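Side-chain contacts in acyl-CoA dehydrogenase (Bacillus anthracis, PDB 3OWA), which probably oxidises acyl-CoA thioesters to their 2,3-enoyl forms, with a bound FAD taking up the electrons: residues A[133-136]-A[137-141]; A[263-266]-A[267-271]. One frame throughout, in Å; residues are numbered along the deposited sequence.

Interaction 1 of 2, residues A[133-136]-A[137-141]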
loop_
_atom_site.group_PDB
_atom_site.type_symbol
_atom_site.label_atom_id
_atom_site.label_comp_id
_atom_site.label_asym_id
_atom_site.label_seq_id
_atom_site.Cartn_x
_atom_site.Cartn_y
_atom_site.Cartn_z
ATOM N N GLU A 133 -17.672 22.648 -37.091
ATOM C CA GLU A 133 -19.005 22.916 -36.590
ATOM C C GLU A 133 -19.164 22.461 -35.122
ATOM O O GLU A 133 -19.706 23.178 -34.289
ATOM C CB GLU A 133 -20.027 22.221 -37.497
ATOM C CG GLU A 133 -21.461 22.426 -37.101
ATOM C CD GLU A 133 -22.401 21.413 -37.736
ATOM O OE1 GLU A 133 -21.987 20.241 -37.933
ATOM O OE2 GLU A 133 -23.564 21.791 -38.021
ATOM N N GLN A 134 -18.675 21.265 -34.823
ATOM C CA GLN A 134 -18.687 20.742 -33.448
ATOM C C GLN A 134 -17.863 21.625 -32.502
ATOM O O GLN A 134 -18.314 21.953 -31.427
ATOM C CB GLN A 134 -18.197 19.297 -33.441
ATOM C CG GLN A 134 -19.151 18.334 -34.170
ATOM C CD GLN A 134 -18.477 17.034 -34.504
ATOM O OE1 GLN A 134 -17.239 16.964 -34.615
ATOM N NE2 GLN A 134 -19.277 15.981 -34.659
ATOM N N LYS A 135 -16.690 22.066 -32.931
ATOM C CA LYS A 135 -15.894 22.933 -32.081
ATOM C C LYS A 135 -16.552 24.267 -31.797
ATOM O O LYS A 135 -16.607 24.685 -30.645
ATOM C CB LYS A 135 -14.488 23.123 -32.634
ATOM C CG LYS A 135 -13.748 21.807 -32.786
ATOM C CD LYS A 135 -12.267 22.036 -33.129
ATOM C CE LYS A 135 -12.085 22.263 -34.617
ATOM N NZ LYS A 135 -10.678 22.154 -35.016
ATOM N N LYS A 136 -17.090 24.929 -32.824
ATOM C CA LYS A 136 -17.678 26.255 -32.599
ATOM C C LYS A 136 -18.933 26.174 -31.771
ATOM O O LYS A 136 -19.219 27.075 -31.009
ATOM C CB LYS A 136 -17.941 27.021 -33.912
ATOM C CG LYS A 136 -16.659 27.479 -34.577
ATOM C CD LYS A 136 -16.871 28.729 -35.430
ATOM C CE LYS A 136 -16.285 30.003 -34.774
ATOM N NZ LYS A 136 -14.776 29.990 -34.607
ATOM N N LYS A 137 -19.669 25.078 -31.912
ATOM C CA LYS A 137 -20.808 24.809 -31.063
ATOM C C LYS A 137 -20.408 24.540 -29.597
ATOM O O LYS A 137 -20.866 25.253 -28.702
ATOM C CB LYS A 137 -21.610 23.629 -31.619
ATOM C CG LYS A 137 -22.926 23.313 -30.902
ATOM C CD LYS A 137 -23.931 22.778 -31.903
ATOM C CE LYS A 137 -24.583 21.467 -31.513
ATOM N NZ LYS A 137 -25.821 21.539 -30.683
ATOM N N TYR A 138 -19.584 23.517 -29.343
ATOM C CA TYR A 138 -19.440 23.014 -27.964
ATOM C C TYR A 138 -18.374 23.719 -27.145
ATOM O O TYR A 138 -18.603 24.010 -25.982
ATOM C CB TYR A 138 -19.294 21.480 -27.902
ATOM C CG TYR A 138 -20.574 20.761 -28.294
ATOM C CD1 TYR A 138 -20.750 20.255 -29.591
ATOM C CD2 TYR A 138 -21.628 20.610 -27.384
ATOM C CE1 TYR A 138 -21.943 19.603 -29.975
ATOM C CE2 TYR A 138 -22.831 19.963 -27.752
ATOM C CZ TYR A 138 -22.971 19.465 -29.049
ATOM O OH TYR A 138 -24.121 18.828 -29.440
ATOM N N LEU A 139 -17.248 24.045 -27.760
ATOM C CA LEU A 139 -16.080 24.534 -27.007
ATOM C C LEU A 139 -16.251 25.848 -26.221
ATOM O O LEU A 139 -15.801 25.908 -25.069
ATOM C CB LEU A 139 -14.824 24.563 -27.858
ATOM C CG LEU A 139 -14.397 23.191 -28.370
ATOM C CD1 LEU A 139 -13.130 23.364 -29.156
ATOM C CD2 LEU A 139 -14.165 22.214 -27.214
ATOM N N PRO A 140 -16.897 26.891 -26.829
ATOM C CA PRO A 140 -17.056 28.154 -26.103
ATOM C C PRO A 140 -17.752 27.947 -24.768
ATOM O O PRO A 140 -17.448 28.615 -23.805
ATOM C CB PRO A 140 -17.934 29.012 -27.040
ATOM C CG PRO A 140 -17.604 28.504 -28.428
ATOM C CD PRO A 140 -17.307 27.017 -28.246
ATOM N N LEU A 141 -18.661 26.994 -24.719
ATOM C CA LEU A 141 -19.442 26.727 -23.540
ATOM C C LEU A 141 -18.666 25.849 -22.534
ATOM O O LEU A 141 -18.713 26.088 -21.323
ATOM C CB LEU A 141 -20.714 26.027 -23.973
ATOM C CG LEU A 141 -21.597 26.800 -24.964
ATOM C CD1 LEU A 141 -22.419 25.784 -25.766
ATOM C CD2 LEU A 141 -22.511 27.816 -24.188
#
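K135 and L139, one helical turn apart, lie alongside each other and point the same way, K135 CB meeting L139 CD1 at 3.7 Å. L139 owes this to its first torsion (chi1 -62°), which sets CG anti to the carbonyl carbon; CG then stands 3.5 Å from K135 O. That oxygen also accepts a hydrogen bond from L139 N at 3.0 Å. One residue earlier in the series, Y138 N reaches Q134 O at 2.9 Å with a nearly straight N-H (167°), and the oxygen sits at the edge of the Y138 ring, near its plane. These four side chains are buried. P140 has no N-H to continue the series: its CD rests 3.4 Å from K136 O instead, and the helix is kinked here. The solvent side, carrying E133, K136 and K137, is looser. There K137 N bonds to E133 O at 3.0 Å, while K137, with CG anti to the backbone N (chi1 -174°), lays CG 3.9 Å above the plane of the Y138 ring, toward its rim. Helix 132-144 is held to the β-domain by Q134 NE2 on the carbonyls of E248 and L250 and by Y138 OH on E213 and N249. K135 NZ reaches K345 O, and L139 packs on helix 124-129.

Interaction 2 of 2, residues A[263-266]-A[267-271]; sequences NILN and IGRYK
G268 N meets I264 O at 2.9 Å with an almost linear N-H (172°), one of the backbone hydrogen bonds that link 263-266 to 267-271 as consecutive α-helical turns. R269 N bonds to L265 O in the same way, and Y270 N reaches N266 O over a longer 3.3 Å. Van der Waals contact centres on L265 and R269, whose side chains run obliquely across one another. L265 CD1 lies over one face of the guanidinium, 3.5 Å from R269 CZ, and CD2 abuts the aliphatic part of the arginine, 3.4 Å from R269 CD. The R269 chain, bent at chi2 and chi3, turns back over the preceding turn to bring its flat group there.

Helix 257-293 opens the C-terminal α-helical domain of the acyl-CoA dehydrogenase fold, and the side chain of L265 is about 8 Å from a bound FAD. Around this stretch, I267 packs on helices 124-129 and 348-355, and R269 touches helices 358-383 and 411-427.

One water sits at the edge of the guanidinium, in its plane, and accepts a hydrogen bond from R269 NH1 at 2.9 Å; a second, weak bond from N266 ND2 is doubtful because it is so short. R269 NH2 has a weak hydrogen bond to E408 O. Y270 touches the preceding turn with its ring: CG lies between the backbone N and the carbonyl carbon (chi1 88°), and CD1 is 3.6 Å from N266 O.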
loop_
_atom_site.group_PDB
_atom_site.type_symbol
_atom_site.label_atom_id
_atom_site.label_comp_id
_atom_site.label_asym_id
_atom_site.label_seq_id
_atom_site.Cartn_x
_atom_site.Cartn_y
_atom_site.Cartn_z
ATOM N N ASN A 263 -5.722 8.052 -28.262
ATOM C CA ASN A 263 -5.077 9.344 -28.133
ATOM C C ASN A 263 -5.448 10.052 -26.843
ATOM O O ASN A 263 -4.574 10.638 -26.195
ATOM C CB ASN A 263 -5.391 10.242 -29.320
ATOM C CG ASN A 263 -4.420 10.049 -30.450
ATOM O OD1 ASN A 263 -3.296 10.578 -30.433
ATOM N ND2 ASN A 263 -4.842 9.290 -31.440
ATOM N N ILE A 264 -6.723 9.982 -26.469
ATOM C CA ILE A 264 -7.196 10.585 -25.230
ATOM C C ILE A 264 -6.520 9.945 -23.981
ATOM O O ILE A 264 -6.157 10.633 -23.000
ATOM C CB ILE A 264 -8.737 10.495 -25.154
ATOM C CG1 ILE A 264 -9.378 11.315 -26.303
ATOM C CG2 ILE A 264 -9.285 10.918 -23.767
ATOM C CD1 ILE A 264 -8.906 12.820 -26.413
ATOM N N LEU A 265 -6.341 8.632 -24.052
ATOM C CA LEU A 265 -5.717 7.855 -22.997
ATOM C C LEU A 265 -4.325 8.375 -22.657
ATOM O O LEU A 265 -3.990 8.490 -21.474
ATOM C CB LEU A 265 -5.597 6.425 -23.472
ATOM C CG LEU A 265 -5.905 5.251 -22.553
ATOM C CD1 LEU A 265 -5.103 4.056 -23.089
ATOM C CD2 LEU A 265 -5.614 5.507 -21.058
ATOM N N ASN A 266 -3.533 8.710 -23.682
ATOM C CA ASN A 266 -2.173 9.215 -23.470
ATOM C C ASN A 266 -2.188 10.475 -22.652
ATOM O O ASN A 266 -1.336 10.675 -21.807
ATOM C CB ASN A 266 -1.438 9.536 -24.774
ATOM C CG ASN A 266 -1.208 8.335 -25.641
ATOM O OD1 ASN A 266 -1.321 8.413 -26.882
ATOM N ND2 ASN A 266 -0.893 7.217 -25.026
ATOM N N ILE A 267 -3.130 11.354 -22.953
ATOM C CA ILE A 267 -3.226 12.638 -22.279
ATOM C C ILE A 267 -3.686 12.411 -20.848
ATOM O O ILE A 267 -3.096 12.954 -19.915
ATOM C CB ILE A 267 -4.180 13.596 -23.042
ATOM C CG1 ILE A 267 -3.566 13.978 -24.410
ATOM C CG2 ILE A 267 -4.471 14.834 -22.179
ATOM C CD1 ILE A 267 -4.540 14.588 -25.406
ATOM N N GLY A 268 -4.691 11.560 -20.675
ATOM C CA GLY A 268 -5.197 11.155 -19.339
ATOM C C GLY A 268 -4.116 10.598 -18.421
ATOM O O GLY A 268 -4.029 10.960 -17.249
ATOM N N ARG A 269 -3.259 9.775 -19.003
ATOM C CA ARG A 269 -2.115 9.201 -18.361
ATOM C C ARG A 269 -1.149 10.217 -17.815
ATOM O O ARG A 269 -0.795 10.161 -16.635
ATOM C CB ARG A 269 -1.366 8.271 -19.333
ATOM C CG ARG A 269 -1.538 6.830 -18.981
ATOM C CD ARG A 269 -2.438 6.020 -19.827
ATOM N NE ARG A 269 -1.681 5.335 -20.871
ATOM C CZ ARG A 269 -1.983 4.152 -21.421
ATOM N NH1 ARG A 269 -1.243 3.672 -22.407
ATOM N NH2 ARG A 269 -3.010 3.438 -21.008
ATOM N N TYR A 270 -0.631 11.099 -18.653
ATOM C CA TYR A 270 0.340 12.043 -18.094
ATOM C C TYR A 270 -0.324 13.068 -17.163
ATOM O O TYR A 270 0.298 13.533 -16.214
ATOM C CB TYR A 270 1.250 12.695 -19.160
ATOM C CG TYR A 270 0.709 13.951 -19.776
ATOM C CD1 TYR A 270 0.113 13.930 -21.033
ATOM C CD2 TYR A 270 0.831 15.176 -19.120
ATOM C CE1 TYR A 270 -0.384 15.102 -21.613
ATOM C CE2 TYR A 270 0.338 16.350 -19.679
ATOM C CZ TYR A 270 -0.272 16.306 -20.926
ATOM O OH TYR A 270 -0.772 17.464 -21.485
ATOM N N LYS A 271 -1.567 13.432 -17.444
ATOM C CA LYS A 271 -2.277 14.372 -16.586
ATOM C C LYS A 271 -2.472 13.795 -15.182
ATOM O O LYS A 271 -2.324 14.502 -14.187
ATOM C CB LYS A 271 -3.645 14.701 -17.198
ATOM C CG LYS A 271 -3.884 16.145 -17.362
ATOM C CD LYS A 271 -2.872 16.790 -18.235
ATOM C CE LYS A 271 -3.057 18.303 -18.173
ATOM N NZ LYS A 271 -4.494 18.692 -18.428
HETATM O O HOH W 1 0.279 6.046 -23.133
#

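Both contacts are i to i+4 arrangements within a single helix, yet no element is shared: interaction 1 belongs to helix 132-144 of the N-terminal domain, interaction 2 to helix 257-293 of the C-terminal domain. Their centres are 22 Å apart and their nearest atoms about 11 Å, without touching. Interaction 1 lies about 28 Å from the chain centre and is partly buried, with three of its eight touching residues exposed; interaction 2 is about 7 Å from that centre and has none exposed. The chemistry differs too: several long polar side chains reach out of the outer helix, whereas the inner one covers a guanidinium with leucine and places a water at its edge. Helix 124-129 packs against both.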